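Local structure of tapirin (Caldicellulosiruptor hydrothermalis, 6N2C) at residues T201-N206 with N549-R554; T226-N231 with K246-N251; H509-I514 with Q528-G533. The protein probably binds cellulose and so takes part in adhesion of the cell to plant material, through a zinc-containing beta-helical C-terminal domain. One frame throughout, in Å; residues are numbered along the deposited sequence. Where two conformers were deposited one is given.

In the fold
Contacts 1 and 2 and strand 530-532 of contact 3 share one face of a beta-helix, whose neighbouring strands run 246-249, 227-229, 200-203, 548-552 and 530-532. The 509-514 side of contact 3 leads to the neighbouring face. Contact 1 pairs 200-203 with 548-552, which are far apart in sequence. Contact 2 lies on one side of it, with centres 10 Å apart, and probable hydrogen bonds such as Val202 N to Thr226 O (2.7 Å) join the two. Contact 3 lies on the other side, centres 11 Å apart. Zinc links contacts 1 and 3: Glu551 comes from contact 1, His530 and Asp532 from contact 3. In contact 2 the Lys228 side chain is about 13 Å from zinc.

Contact 1 of 3, residues T201-N206 with N549-R554; sequences TVTTRN and NIEYVR. With ZN (zinc ion), chain C.
Thr201-Thr203 and Asn549-Glu551 form a parallel beta pair between two neighbouring rungs of the beta-helix, and Arg205 and Tyr552 extend the contact beyond it. The strand axes are 4.7 Å apart. Three backbone hydrogen bonds hold the pair. Ile550 N donates to Thr201 O, Thr203 N to Ile550 O (2.9 Å) and Tyr552 N to Thr203 O. Val202 and Ile550 lie side by side on the inner face. Val202 CG2 meets Ile550 CD1 there at 4.2 Å, and Leu188 and Phe196 also touch Val202.

Thr201, Thr203, Asn549 and Glu551 point to the other face. Asn549 OD1 comes within 3.4 Å of Thr201 CB. Glu551 bends at chi2 (80°), and its OE1 binds zinc at 2.0 Å. A water donates to the other carboxylate oxygen, Glu551 OE2 (2.6 Å), and to Ile550 O, though more acceptors than protons lie in its reach. It is also bonded to Thr203 OG1. That hydroxyl bonds Tyr225 too.

Past the strands, Tyr552 holds CG trans to its own N (chi1 166°). The Arg205 chain crosses its ring at a slant, with CG and CD touching the CE2 corner. Arg205 CD is 3.6 Å from Tyr552 CE2. The guanidinium stands steeply to the ring, 81° between planes. A water donates to Tyr552 OH (2.7 Å) and weakly accepts from Arg205 NH1. The tyrosine hydroxyl is also hydrogen-bonded to Thr184 O. An alanine in place of Arg205 would probably leave the CE2 corner of the ring without its aliphatic neighbour and remove the water-mediated link to the hydroxyl. Repeated parallel pairing, with aliphatic residues inside and polar ones outside, is that of a parallel beta-helix; here it also places Glu551 in a zinc site.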
ATOM      1  N   THR A 201      -8.188 -11.623  12.287  1.00 17.80           N
ATOM      2  CA  THR A 201      -7.166 -10.717  12.787  1.00 17.29           C
ATOM      3  C   THR A 201      -5.827 -11.410  12.626  1.00 19.23           C
ATOM      4  O   THR A 201      -5.681 -12.532  13.092  1.00 19.15           O
ATOM      5  CB  THR A 201      -7.403 -10.387  14.244  1.00 23.51           C
ATOM      6  OG1 THR A 201      -8.700  -9.749  14.406  1.00 25.80           O
ATOM      7  CG2 THR A 201      -6.400  -9.466  14.769  1.00 26.23           C
ATOM      8  N   VAL A 202      -4.926 -10.777  11.914  1.00 16.72           N
ATOM      9  CA  VAL A 202      -3.577 -11.339  11.607  1.00 17.79           C
ATOM     10  C   VAL A 202      -2.560 -10.439  12.305  1.00 16.67           C
ATOM     11  O   VAL A 202      -2.514  -9.257  12.038  1.00 15.41           O
ATOM     12  CB  VAL A 202      -3.300 -11.360  10.115  1.00 18.22           C
ATOM     13  CG1 VAL A 202      -1.879 -11.829   9.805  1.00 18.15           C
ATOM     14  CG2 VAL A 202      -4.311 -12.200   9.368  1.00 19.31           C
ATOM     15  N   THR A 203      -1.631 -11.045  13.097  1.00 16.79           N
ATOM     16  CA  THR A 203      -0.460 -10.400  13.640  1.00 16.37           C
ATOM     17  C   THR A 203       0.723 -11.161  13.049  1.00 19.42           C
ATOM     18  O   THR A 203       0.809 -12.365  13.248  1.00 18.14           O
ATOM     19  CB  THR A 203      -0.442 -10.429  15.162  1.00 21.87           C
ATOM     20  OG1 THR A 203      -1.678  -9.897  15.700  1.00 22.54           O
ATOM     21  CG2 THR A 203       0.718  -9.588  15.719  1.00 21.93           C
ATOM     22  N   THR A 204       1.551 -10.466  12.287  1.00 17.53           N
ATOM     23  CA  THR A 204       2.660 -11.124  11.601  1.00 17.39           C
ATOM     24  C   THR A 204       3.870 -10.296  11.529  1.00 16.84           C
ATOM     25  O   THR A 204       3.880  -9.085  11.848  1.00 15.52           O
ATOM     26  CB  THR A 204       2.214 -11.644  10.237  1.00 16.16           C
ATOM     27  OG1 THR A 204       3.209 -12.587   9.730  1.00 20.38           O
ATOM     28  CG2 THR A 204       2.150 -10.479   9.242  1.00 18.03           C
ATOM     29  N   ARG A 205       4.975 -10.910  11.092  1.00 16.78           N
ATOM     30  CA  ARG A 205       6.152 -10.152  10.743  1.00 16.56           C
ATOM     31  C   ARG A 205       6.030  -9.891   9.270  1.00 16.58           C
ATOM     32  O   ARG A 205       5.439  -8.832   8.900  1.00 15.91           O
ATOM     33  CB  ARG A 205       7.492 -10.838  11.080  1.00 21.86           C
ATOM     34  CG  ARG A 205       7.821 -10.915  12.522  1.00 26.94           C
ATOM     35  CD  ARG A 205       9.272 -11.353  12.650  1.00 33.54           C
ATOM     36  NE  ARG A 205      10.257 -10.402  12.101  1.00 36.66           N
ATOM     37  CZ  ARG A 205      11.569 -10.504  12.303  1.00 41.65           C
ATOM     38  NH1 ARG A 205      12.097 -11.544  12.972  1.00 42.34           N
ATOM     39  NH2 ARG A 205      12.379  -9.600  11.770  1.00 41.91           N
ATOM     40  N   ASN A 206       6.436 -10.846   8.426  1.00 13.37           N
ATOM     41  CA  ASN A 206       6.298 -10.668   6.959  1.00 13.99           C
ATOM     42  C   ASN A 206       5.251 -11.517   6.324  1.00 13.85           C
ATOM     43  O   ASN A 206       4.994 -12.627   6.782  1.00 14.10           O
ATOM     44  CB  ASN A 206       7.669 -10.791   6.343  1.00 13.98           C
ATOM     45  CG  ASN A 206       8.617  -9.728   6.897  1.00 14.22           C
ATOM     46  OD1 ASN A 206       8.222  -8.562   7.045  1.00 14.68           O
ATOM     47  ND2 ASN A 206       9.895 -10.097   7.236  1.00 14.59           N
ATOM     48  N   ASN A 549      -8.160 -15.629  14.966  1.00 18.22           N
ATOM     49  CA  ASN A 549      -6.998 -14.820  15.267  1.00 17.72           C
ATOM     50  C   ASN A 549      -5.765 -15.712  14.847  1.00 18.40           C
ATOM     51  O   ASN A 549      -5.668 -16.856  15.274  1.00 20.14           O
ATOM     52  CB  ASN A 549      -6.879 -14.587  16.744  1.00 23.08           C
ATOM     53  CG  ASN A 549      -7.931 -13.686  17.270  1.00 41.24           C
ATOM     54  OD1 ASN A 549      -8.077 -12.528  16.802  1.00 52.39           O
ATOM     55  ND2 ASN A 549      -8.711 -14.192  18.259  1.00 45.73           N
ATOM     56  N   ILE A 550      -4.885 -15.103  14.038  0.60 17.12           N
ATOM     57  CA  ILE A 550      -3.659 -15.699  13.489  0.60 17.84           C
ATOM     58  C   ILE A 550      -2.541 -14.911  14.082  0.60 17.14           C
ATOM     59  O   ILE A 550      -2.474 -13.680  13.970  0.60 15.11           O
ATOM     60  CB  ILE A 550      -3.602 -15.666  11.922  0.60 18.13           C
ATOM     61  CG1 ILE A 550      -4.774 -16.469  11.366  0.60 18.07           C
ATOM     62  CG2 ILE A 550      -2.280 -16.294  11.408  0.60 17.06           C
ATOM     63  CD1 ILE A 550      -5.064 -16.244   9.942  0.60 20.99           C
ATOM     64  N   GLU A 551      -1.587 -15.598  14.720  1.00 18.50           N
ATOM     65  CA  GLU A 551      -0.392 -14.913  15.173  1.00 18.27           C
ATOM     66  C   GLU A 551       0.875 -15.713  14.721  1.00 16.23           C
ATOM     67  O   GLU A 551       0.923 -16.907  14.893  1.00 16.91           O
ATOM     68  CB  GLU A 551      -0.350 -14.867  16.696  1.00 20.51           C
ATOM     69  CG  GLU A 551      -1.335 -13.882  17.414  1.00 28.48           C
ATOM     70  CD  GLU A 551      -2.762 -14.418  17.535  1.00 32.96           C
ATOM     71  OE1 GLU A 551      -2.931 -15.538  18.056  1.00 33.14           O
ATOM     72  OE2 GLU A 551      -3.745 -13.757  17.081  1.00 37.35           O
ATOM     73  N   TYR A 552       1.788 -14.985  14.150  1.00 16.58           N
ATOM     74  CA  TYR A 552       3.083 -15.546  13.758  1.00 18.17           C
ATOM     75  C   TYR A 552       3.829 -16.011  15.036  1.00 15.09           C
ATOM     76  O   TYR A 552       3.997 -15.209  16.027  1.00 13.79           O
ATOM     77  CB  TYR A 552       3.911 -14.484  13.089  1.00 16.33           C
ATOM     78  CG  TYR A 552       5.409 -14.780  12.913  1.00 16.07           C
ATOM     79  CD1 TYR A 552       5.831 -15.705  11.990  1.00 16.71           C
ATOM     80  CD2 TYR A 552       6.385 -14.221  13.766  1.00 17.26           C
ATOM     81  CE1 TYR A 552       7.175 -15.964  11.835  1.00 18.05           C
ATOM     82  CE2 TYR A 552       7.733 -14.513  13.606  1.00 20.36           C
ATOM     83  CZ  TYR A 552       8.122 -15.316  12.567  1.00 18.68           C
ATOM     84  OH  TYR A 552       9.456 -15.657  12.424  1.00 18.18           O
ATOM     85  N   VAL A 553       4.393 -17.187  14.931  1.00 14.34           N
ATOM     86  CA  VAL A 553       5.414 -17.631  15.827  1.00 16.59           C
ATOM     87  C   VAL A 553       6.535 -18.213  14.937  1.00 15.07           C
ATOM     88  O   VAL A 553       6.243 -18.995  14.039  1.00 14.72           O
ATOM     89  CB  VAL A 553       4.889 -18.745  16.750  1.00 17.78           C
ATOM     90  CG1 VAL A 553       6.009 -19.496  17.559  1.00 19.44           C
ATOM     91  CG2 VAL A 553       3.814 -18.212  17.668  1.00 18.47           C
ATOM     92  N   ARG A 554       7.783 -17.848  15.223  0.55 15.72           N
ATOM     93  CA  ARG A 554       8.933 -18.482  14.530  0.55 15.34           C
ATOM     94  C   ARG A 554       8.863 -20.006  14.502  0.55 14.17           C
ATOM     95  O   ARG A 554       8.564 -20.676  15.520  0.55 15.02           O
ATOM     96  CB  ARG A 554      10.230 -17.940  15.128  0.55 17.70           C
ATOM     97  CG  ARG A 554      11.498 -18.326  14.402  0.55 17.78           C
ATOM     98  CD  ARG A 554      12.696 -17.553  15.010  0.55 20.51           C
ATOM     99  NE  ARG A 554      13.905 -17.756  14.220  0.55 21.35           N
ATOM    100  CZ  ARG A 554      14.817 -18.721  14.378  0.55 20.48           C
ATOM    101  NH1 ARG A 554      14.778 -19.662  15.355  0.55 23.77           N
ATOM    102  NH2 ARG A 554      15.825 -18.732  13.517  0.55 23.53           N
TER
HETATM  103 ZN    ZN C 701      -2.136 -16.799  19.352  1.00 23.63          ZN
HETATM  104  O   HOH W   1     -10.779 -11.927  14.877  1.00 33.75           O
HETATM  105  O   HOH W   2      -3.747 -11.725  15.451  0.96 22.08           O
HETATM  106  O   HOH W   3      11.650 -14.567  13.526  0.75 24.64           O

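Contact 2 of 3, residues T226-N231 with K246-N251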
ATOM      1  N   THR A 226      -7.125  -5.467  11.693  1.00 18.50           N
ATOM      2  CA  THR A 226      -7.284  -6.626  10.878  1.00 18.51           C
ATOM      3  C   THR A 226      -5.921  -7.294  10.606  1.00 18.19           C
ATOM      4  O   THR A 226      -5.798  -8.538  10.656  1.00 19.95           O
ATOM      5  CB  THR A 226      -7.934  -6.256   9.566  1.00 21.30           C
ATOM      6  OG1 THR A 226      -9.150  -5.516   9.890  1.00 21.33           O
ATOM      7  CG2 THR A 226      -8.274  -7.453   8.801  1.00 22.21           C
ATOM      8  N   ILE A 227      -4.974  -6.513  10.099  1.00 17.36           N
ATOM      9  CA  ILE A 227      -3.610  -7.066   9.855  1.00 15.85           C
ATOM     10  C   ILE A 227      -2.636  -6.066  10.449  1.00 17.58           C
ATOM     11  O   ILE A 227      -2.698  -4.871  10.175  1.00 17.86           O
ATOM     12  CB  ILE A 227      -3.290  -7.192   8.369  1.00 15.45           C
ATOM     13  CG1 ILE A 227      -4.237  -8.170   7.713  1.00 18.01           C
ATOM     14  CG2 ILE A 227      -1.850  -7.624   8.181  1.00 15.33           C
ATOM     15  CD1 ILE A 227      -3.930  -8.267   6.189  1.00 18.36           C
ATOM     16  N   LYS A 228      -1.680  -6.588  11.228  1.00 16.65           N
ATOM     17  CA  LYS A 228      -0.532  -5.858  11.659  1.00 15.35           C
ATOM     18  C   LYS A 228       0.714  -6.655  11.138  1.00 15.84           C
ATOM     19  O   LYS A 228       0.803  -7.839  11.392  1.00 16.24           O
ATOM     20  CB  LYS A 228      -0.490  -5.718  13.158  1.00 19.34           C
ATOM     21  CG  LYS A 228       0.734  -4.928  13.578  1.00 24.89           C
ATOM     22  CD  LYS A 228       0.809  -4.849  15.100  1.00 35.39           C
ATOM     23  CE  LYS A 228       2.055  -4.116  15.582  1.00 47.07           C
ATOM     24  NZ  LYS A 228       2.104  -2.685  15.074  1.00 53.33           N
ATOM     25  N   ALA A 229       1.562  -5.985  10.407  1.00 15.44           N
ATOM     26  CA  ALA A 229       2.736  -6.633   9.754  1.00 15.34           C
ATOM     27  C   ALA A 229       3.895  -5.718   9.707  1.00 14.08           C
ATOM     28  O   ALA A 229       3.747  -4.519   9.648  1.00 14.05           O
ATOM     29  CB  ALA A 229       2.327  -7.008   8.341  1.00 15.99           C
ATOM     30  N   ASP A 230       5.122  -6.261   9.597  1.00 11.71           N
ATOM     31  CA  ASP A 230       6.258  -5.468   9.223  1.00 13.30           C
ATOM     32  C   ASP A 230       6.273  -5.150   7.742  1.00 12.31           C
ATOM     33  O   ASP A 230       6.559  -4.025   7.315  1.00 13.18           O
ATOM     34  CB  ASP A 230       7.583  -6.275   9.468  1.00 16.89           C
ATOM     35  CG  ASP A 230       7.879  -6.565  10.942  1.00 21.62           C
ATOM     36  OD1 ASP A 230       7.265  -5.959  11.803  1.00 26.49           O
ATOM     37  OD2 ASP A 230       8.852  -7.321  11.159  1.00 29.52           O
ATOM     38  N   ASN A 231       5.997  -6.167   6.922  1.00 12.34           N
ATOM     39  CA  ASN A 231       6.054  -6.030   5.469  1.00 12.64           C
ATOM     40  C   ASN A 231       4.976  -6.891   4.852  1.00 12.91           C
ATOM     41  O   ASN A 231       4.714  -8.009   5.367  1.00 13.53           O
ATOM     42  CB  ASN A 231       7.404  -6.417   4.802  1.00 12.90           C
ATOM     43  CG  ASN A 231       8.593  -5.598   5.324  1.00 13.76           C
ATOM     44  OD1 ASN A 231       8.786  -4.466   4.924  1.00 14.23           O
ATOM     45  ND2 ASN A 231       9.356  -6.174   6.264  1.00 14.58           N
ATOM     46  N   LYS A 246      -8.705  -2.696   9.099  0.56 17.09           N
ATOM     47  CA  LYS A 246      -7.679  -1.767   9.588  0.56 17.36           C
ATOM     48  C   LYS A 246      -6.298  -2.460   9.473  0.56 15.80           C
ATOM     49  O   LYS A 246      -6.042  -3.431  10.205  0.56 15.15           O
ATOM     50  CB  LYS A 246      -7.947  -1.321  11.015  0.56 21.08           C
ATOM     51  CG  LYS A 246      -9.423  -1.001  11.382  0.56 22.99           C
ATOM     52  CD  LYS A 246     -10.021   0.161  10.660  0.56 23.82           C
ATOM     53  CE  LYS A 246     -11.485   0.329  11.056  0.56 24.36           C
ATOM     54  NZ  LYS A 246     -11.964   1.673  10.634  0.56 24.34           N
ATOM     55  N   VAL A 247      -5.450  -1.942   8.601  1.00 16.15           N
ATOM     56  CA  VAL A 247      -4.165  -2.626   8.200  1.00 15.82           C
ATOM     57  C   VAL A 247      -3.056  -1.687   8.608  1.00 16.81           C
ATOM     58  O   VAL A 247      -3.088  -0.501   8.288  1.00 16.35           O
ATOM     59  CB  VAL A 247      -4.128  -2.914   6.727  1.00 15.78           C
ATOM     60  CG1 VAL A 247      -2.748  -3.458   6.276  1.00 16.16           C
ATOM     61  CG2 VAL A 247      -5.185  -3.954   6.369  1.00 18.41           C
ATOM     62  N   VAL A 248      -2.009  -2.225   9.280  1.00 14.72           N
ATOM     63  CA  VAL A 248      -0.892  -1.441   9.736  1.00 15.14           C
ATOM     64  C   VAL A 248       0.373  -2.192   9.242  1.00 15.94           C
ATOM     65  O   VAL A 248       0.529  -3.353   9.625  1.00 16.86           O
ATOM     66  CB  VAL A 248      -0.809  -1.368  11.299  1.00 18.49           C
ATOM     67  CG1 VAL A 248       0.351  -0.463  11.687  1.00 19.89           C
ATOM     68  CG2 VAL A 248      -2.100  -0.753  11.844  1.00 20.82           C
ATOM     69  N   VAL A 249       1.153  -1.518   8.406  1.00 15.31           N
ATOM     70  CA  VAL A 249       2.384  -2.083   7.809  1.00 16.00           C
ATOM     71  C   VAL A 249       3.517  -1.143   8.211  1.00 16.92           C
ATOM     72  O   VAL A 249       3.633  -0.004   7.732  1.00 17.29           O
ATOM     73  CB  VAL A 249       2.318  -2.258   6.287  1.00 17.32           C
ATOM     74  CG1 VAL A 249       3.623  -2.979   5.871  1.00 16.48           C
ATOM     75  CG2 VAL A 249       1.116  -3.093   5.914  1.00 16.35           C
ATOM     76  N   ASN A 250       4.374  -1.623   9.103  0.52 17.09           N
ATOM     77  CA  ASN A 250       5.436  -0.743   9.670  0.52 17.36           C
ATOM     78  C   ASN A 250       6.446  -0.322   8.621  0.52 17.04           C
ATOM     79  O   ASN A 250       6.812   0.870   8.510  0.52 15.88           O
ATOM     80  CB  ASN A 250       6.113  -1.391  10.860  0.52 19.48           C
ATOM     81  CG  ASN A 250       6.952  -0.414  11.646  0.52 22.14           C
ATOM     82  OD1 ASN A 250       6.495   0.686  11.961  0.52 24.73           O
ATOM     83  ND2 ASN A 250       8.201  -0.775  11.904  0.52 21.96           N
ATOM     84  N   ASN A 251       6.898  -1.274   7.814  1.00 15.27           N
ATOM     85  CA  ASN A 251       7.998  -0.994   6.859  1.00 14.74           C
ATOM     86  C   ASN A 251       7.451  -0.817   5.432  1.00 14.28           C
ATOM     87  O   ASN A 251       7.021   0.278   5.076  1.00 16.39           O
ATOM     88  CB  ASN A 251       9.103  -2.033   6.983  1.00 16.43           C
ATOM     89  CG  ASN A 251      10.317  -1.664   6.198  1.00 19.26           C
ATOM     90  OD1 ASN A 251      10.884  -0.566   6.387  1.00 20.00           O
ATOM     91  ND2 ASN A 251      10.684  -2.490   5.279  1.00 16.26           N
TER
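Lys246 O is gripped by two successive backbone N-H groups, Thr226 N at 2.7 Å and Ile227 N at 3.3 Å. The first uses a lone pair in the carbonyl plane; the second is tilted out of that plane. Thr226 also accepts from the same lysine: Lys246 N donates to Thr226 OG1 at 3.0 Å, and Asp218 holds that hydroxyl too. This is the start of a parallel rung-to-rung pair in a beta-helix. Ile227, Lys228 and Ala229 are in register with Val247, Val248 and Val249. Val248 N bonds Ile227 O, Ala229 N bonds Val248 O and Asn250 N bonds Ala229 O. Ile227, Ala229, Val247 and Val249 share one face, where Ile232 packs on Ile227 and Val249. Lys228 and Val248 share the other.

At the corner, Asn251 N bonds Asp230 O (2.8 Å), and Val249 CG1 touches the same oxygen. Asn206, Asn231 and Asn251 then form a short asparagine ladder up the turns. In its second step Asn251 ND2 donates to a lone pair of Asn231 OD1 at 2.8 Å, with the two amide planes 88° apart.

Contact 3 of 3, residues H509-I514 with Q528-G533; sequences HSNVQI and QNHLDG. With ZN (zinc ion), chain C.
Gly533 faces Ile514 with a backbone shape that only glycine readily takes up (phi 147°, psi -143°). A side chain would collide with Ile514 O and with the peptide oxygen of Asp532. Without one, Gly533 CA comes to 3.3 Å from Ile514 O. Ile514 N donates to Asp532 O at 2.9 Å in a nearly straight bond. Ile514 and Gly533 form a single parallel bridge. The segments approach at 40° and meet at Gly533, where the chain turns into strand 534-537, which pairs with 513-518. Strand 530-532 belongs to one face of the beta-helix and strand 513-518 to another. Inside, Ile514 CG1 packs against Leu531 CD2 at 4.0 Å, with Phe500 of helix 494-500 also against Leu531.

On the outer side, His530 and Asp532 stand two positions apart in the strand and both bind zinc. His530 NE2 is 1.9 Å from the metal and Asp532 OD1 2.0 Å. His530 sets CG opposite its own N, which brings the imidazole to Asn511. The Asn511 amide, its plane 20° from that of the ring, sits over one face, offset toward the rim. Asn511 CG is 3.8 Å from His530 ND1.

The second oxygen, Asp532 OD2, takes bonds from two waters. One of them accepts from Gln513 NE2 (3.1 Å), so it bridges the segments. The other gives a weak bond to Asn511 O. Gln513 thus acts on the carboxylate through water, as a second-shell residue, and its CG lies 4.1 Å from Asp532 CB. Glu551, on the next rung, completes the protein ligands. A histidine and two carboxylates on adjacent strands make up the zinc site on the outer face of this beta-helix.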
ATOM      1  N   HIS A 509      -7.077 -22.754  26.068  1.00 47.15           N
ATOM      2  CA  HIS A 509      -5.775 -22.727  26.750  1.00 51.43           C
ATOM      3  C   HIS A 509      -4.812 -23.846  26.271  1.00 49.75           C
ATOM      4  O   HIS A 509      -3.625 -23.656  26.355  1.00 54.54           O
ATOM      5  CB  HIS A 509      -5.931 -22.746  28.278  1.00 40.64           C
ATOM      6  CG  HIS A 509      -6.728 -21.590  28.798  1.00 36.00           C
ATOM      7  ND1 HIS A 509      -6.296 -20.294  28.718  1.00 31.23           N
ATOM      8  CD2 HIS A 509      -7.958 -21.538  29.370  1.00 35.75           C
ATOM      9  CE1 HIS A 509      -7.216 -19.481  29.213  1.00 37.65           C
ATOM     10  NE2 HIS A 509      -8.226 -20.217  29.633  1.00 33.44           N
ATOM     11  N   SER A 510      -5.347 -24.986  25.796  1.00 55.74           N
ATOM     12  CA  SER A 510      -4.552 -26.117  25.244  1.00 57.23           C
ATOM     13  C   SER A 510      -4.194 -26.024  23.712  1.00 54.04           C
ATOM     14  O   SER A 510      -3.846 -27.048  23.084  1.00 52.52           O
ATOM     15  CB  SER A 510      -5.236 -27.471  25.586  1.00 56.82           C
ATOM     16  OG  SER A 510      -6.515 -27.615  24.973  1.00 65.64           O
ATOM     17  N   ASN A 511      -4.297 -24.821  23.133  0.65 46.56           N
ATOM     18  CA  ASN A 511      -3.832 -24.571  21.764  0.65 47.09           C
ATOM     19  C   ASN A 511      -2.314 -24.903  21.586  0.65 45.52           C
ATOM     20  O   ASN A 511      -1.464 -24.492  22.374  0.65 43.80           O
ATOM     21  CB  ASN A 511      -4.072 -23.097  21.377  0.65 45.62           C
ATOM     22  CG  ASN A 511      -3.940 -22.837  19.886  0.65 35.29           C
ATOM     23  OD1 ASN A 511      -4.897 -23.034  19.156  0.65 39.22           O
ATOM     24  ND2 ASN A 511      -2.858 -22.258  19.469  0.65 30.10           N
ATOM     25  N   VAL A 512      -2.014 -25.666  20.539  1.00 39.51           N
ATOM     26  CA  VAL A 512      -0.670 -25.916  20.125  1.00 28.62           C
ATOM     27  C   VAL A 512      -0.375 -25.184  18.840  1.00 24.92           C
ATOM     28  O   VAL A 512      -1.262 -24.945  18.001  1.00 22.59           O
ATOM     29  CB  VAL A 512      -0.398 -27.403  19.933  1.00 34.83           C
ATOM     30  CG1 VAL A 512      -0.724 -28.139  21.247  1.00 41.20           C
ATOM     31  CG2 VAL A 512      -1.174 -28.030  18.793  1.00 29.36           C
ATOM     32  N   GLN A 513       0.881 -24.926  18.660  1.00 18.69           N
ATOM     33  CA  GLN A 513       1.326 -24.245  17.476  1.00 15.51           C
ATOM     34  C   GLN A 513       1.294 -25.147  16.299  1.00 15.51           C
ATOM     35  O   GLN A 513       1.496 -26.329  16.410  1.00 13.68           O
ATOM     36  CB  GLN A 513       2.686 -23.624  17.676  1.00 14.70           C
ATOM     37  CG  GLN A 513       2.885 -22.707  18.918  1.00 15.79           C
ATOM     38  CD  GLN A 513       4.289 -22.362  19.299  1.00 17.31           C
ATOM     39  OE1 GLN A 513       5.250 -22.949  18.754  1.00 18.35           O
ATOM     40  NE2 GLN A 513       4.460 -21.465  20.297  1.00 16.49           N
ATOM     41  N   ILE A 514       1.099 -24.526  15.117  1.00 14.32           N
ATOM     42  CA  ILE A 514       0.919 -25.264  13.878  1.00 14.39           C
ATOM     43  C   ILE A 514       1.841 -24.665  12.839  1.00 15.16           C
ATOM     44  O   ILE A 514       1.764 -23.478  12.580  1.00 14.93           O
ATOM     45  CB  ILE A 514      -0.545 -25.223  13.402  1.00 16.39           C
ATOM     46  CG1 ILE A 514      -1.526 -25.894  14.385  1.00 16.89           C
ATOM     47  CG2 ILE A 514      -0.694 -25.837  12.027  1.00 17.83           C
ATOM     48  CD1 ILE A 514      -1.318 -27.341  14.468  1.00 21.04           C
ATOM     49  N   GLN A 528     -11.599 -23.555  12.947  1.00 25.79           N
ATOM     50  CA  GLN A 528     -10.405 -22.917  13.619  1.00 22.98           C
ATOM     51  C   GLN A 528     -10.666 -21.489  14.029  1.00 24.62           C
ATOM     52  O   GLN A 528     -11.228 -20.678  13.232  1.00 27.22           O
ATOM     53  CB  GLN A 528      -9.190 -22.977  12.646  1.00 22.16           C
ATOM     54  CG  GLN A 528      -8.748 -24.400  12.301  1.00 25.33           C
ATOM     55  CD  GLN A 528      -8.109 -25.081  13.488  1.00 29.27           C
ATOM     56  OE1 GLN A 528      -7.288 -24.440  14.163  1.00 31.23           O
ATOM     57  NE2 GLN A 528      -8.543 -26.337  13.829  1.00 31.12           N
ATOM     58  N   ASN A 529     -10.334 -21.144  15.272  1.00 20.04           N
ATOM     59  CA  ASN A 529     -10.450 -19.800  15.734  1.00 21.51           C
ATOM     60  C   ASN A 529      -9.171 -19.168  16.282  1.00 19.50           C
ATOM     61  O   ASN A 529      -9.144 -17.973  16.531  1.00 19.31           O
ATOM     62  CB  ASN A 529     -11.554 -19.711  16.753  1.00 26.36           C
ATOM     63  CG  ASN A 529     -11.235 -20.463  18.041  1.00 33.76           C
ATOM     64  OD1 ASN A 529     -10.120 -20.905  18.293  1.00 33.23           O
ATOM     65  ND2 ASN A 529     -12.246 -20.642  18.843  1.00 47.72           N
ATOM     66  N   HIS A 530      -8.109 -19.964  16.488  1.00 21.13           N
ATOM     67  CA  HIS A 530      -6.875 -19.405  16.992  1.00 20.61           C
ATOM     68  C   HIS A 530      -5.740 -20.250  16.439  1.00 19.51           C
ATOM     69  O   HIS A 530      -5.650 -21.439  16.724  1.00 21.10           O
ATOM     70  CB  HIS A 530      -6.857 -19.458  18.536  1.00 23.06           C
ATOM     71  CG  HIS A 530      -5.596 -18.899  19.166  1.00 24.74           C
ATOM     72  ND1 HIS A 530      -5.152 -19.285  20.416  1.00 27.56           N
ATOM     73  CD2 HIS A 530      -4.689 -18.011  18.712  1.00 24.15           C
ATOM     74  CE1 HIS A 530      -4.008 -18.662  20.675  1.00 27.25           C
ATOM     75  NE2 HIS A 530      -3.711 -17.865  19.652  1.00 21.12           N
ATOM     76  N   LEU A 531      -4.873 -19.619  15.672  0.54 18.88           N
ATOM     77  CA  LEU A 531      -3.699 -20.292  15.116  0.54 19.76           C
ATOM     78  C   LEU A 531      -2.433 -19.494  15.364  0.54 18.71           C
ATOM     79  O   LEU A 531      -2.299 -18.340  14.884  0.54 17.57           O
ATOM     80  CB  LEU A 531      -3.874 -20.516  13.601  0.54 20.52           C
ATOM     81  CG  LEU A 531      -4.791 -21.634  13.157  0.54 22.03           C
ATOM     82  CD1 LEU A 531      -5.201 -21.451  11.688  0.54 21.95           C
ATOM     83  CD2 LEU A 531      -4.066 -22.973  13.329  0.54 22.96           C
ATOM     84  N   ASP A 532      -1.447 -20.141  16.015  1.00 17.97           N
ATOM     85  CA  ASP A 532      -0.131 -19.563  16.232  1.00 16.55           C
ATOM     86  C   ASP A 532       0.827 -20.409  15.433  1.00 16.67           C
ATOM     87  O   ASP A 532       0.838 -21.637  15.595  1.00 17.02           O
ATOM     88  CB  ASP A 532       0.280 -19.720  17.700  1.00 15.72           C
ATOM     89  CG  ASP A 532      -0.452 -18.773  18.629  1.00 22.29           C
ATOM     90  OD1 ASP A 532      -0.882 -17.733  18.126  1.00 22.93           O
ATOM     91  OD2 ASP A 532      -0.487 -19.042  19.786  1.00 22.36           O
ATOM     92  N   GLY A 533       1.608 -19.770  14.590  1.00 16.18           N
ATOM     93  CA  GLY A 533       2.546 -20.489  13.788  1.00 14.52           C
ATOM     94  C   GLY A 533       2.745 -19.859  12.448  1.00 13.54           C
ATOM     95  O   GLY A 533       2.912 -18.616  12.359  1.00 13.62           O
TER
HETATM   96 ZN    ZN C 701      -2.136 -16.799  19.352  1.00 23.63          ZN
HETATM   97  O   HOH W   4      -0.888 -21.533  21.000  0.94 40.84           O
HETATM   98  O   HOH W   5       1.869 -19.900  21.091  1.00 35.91           O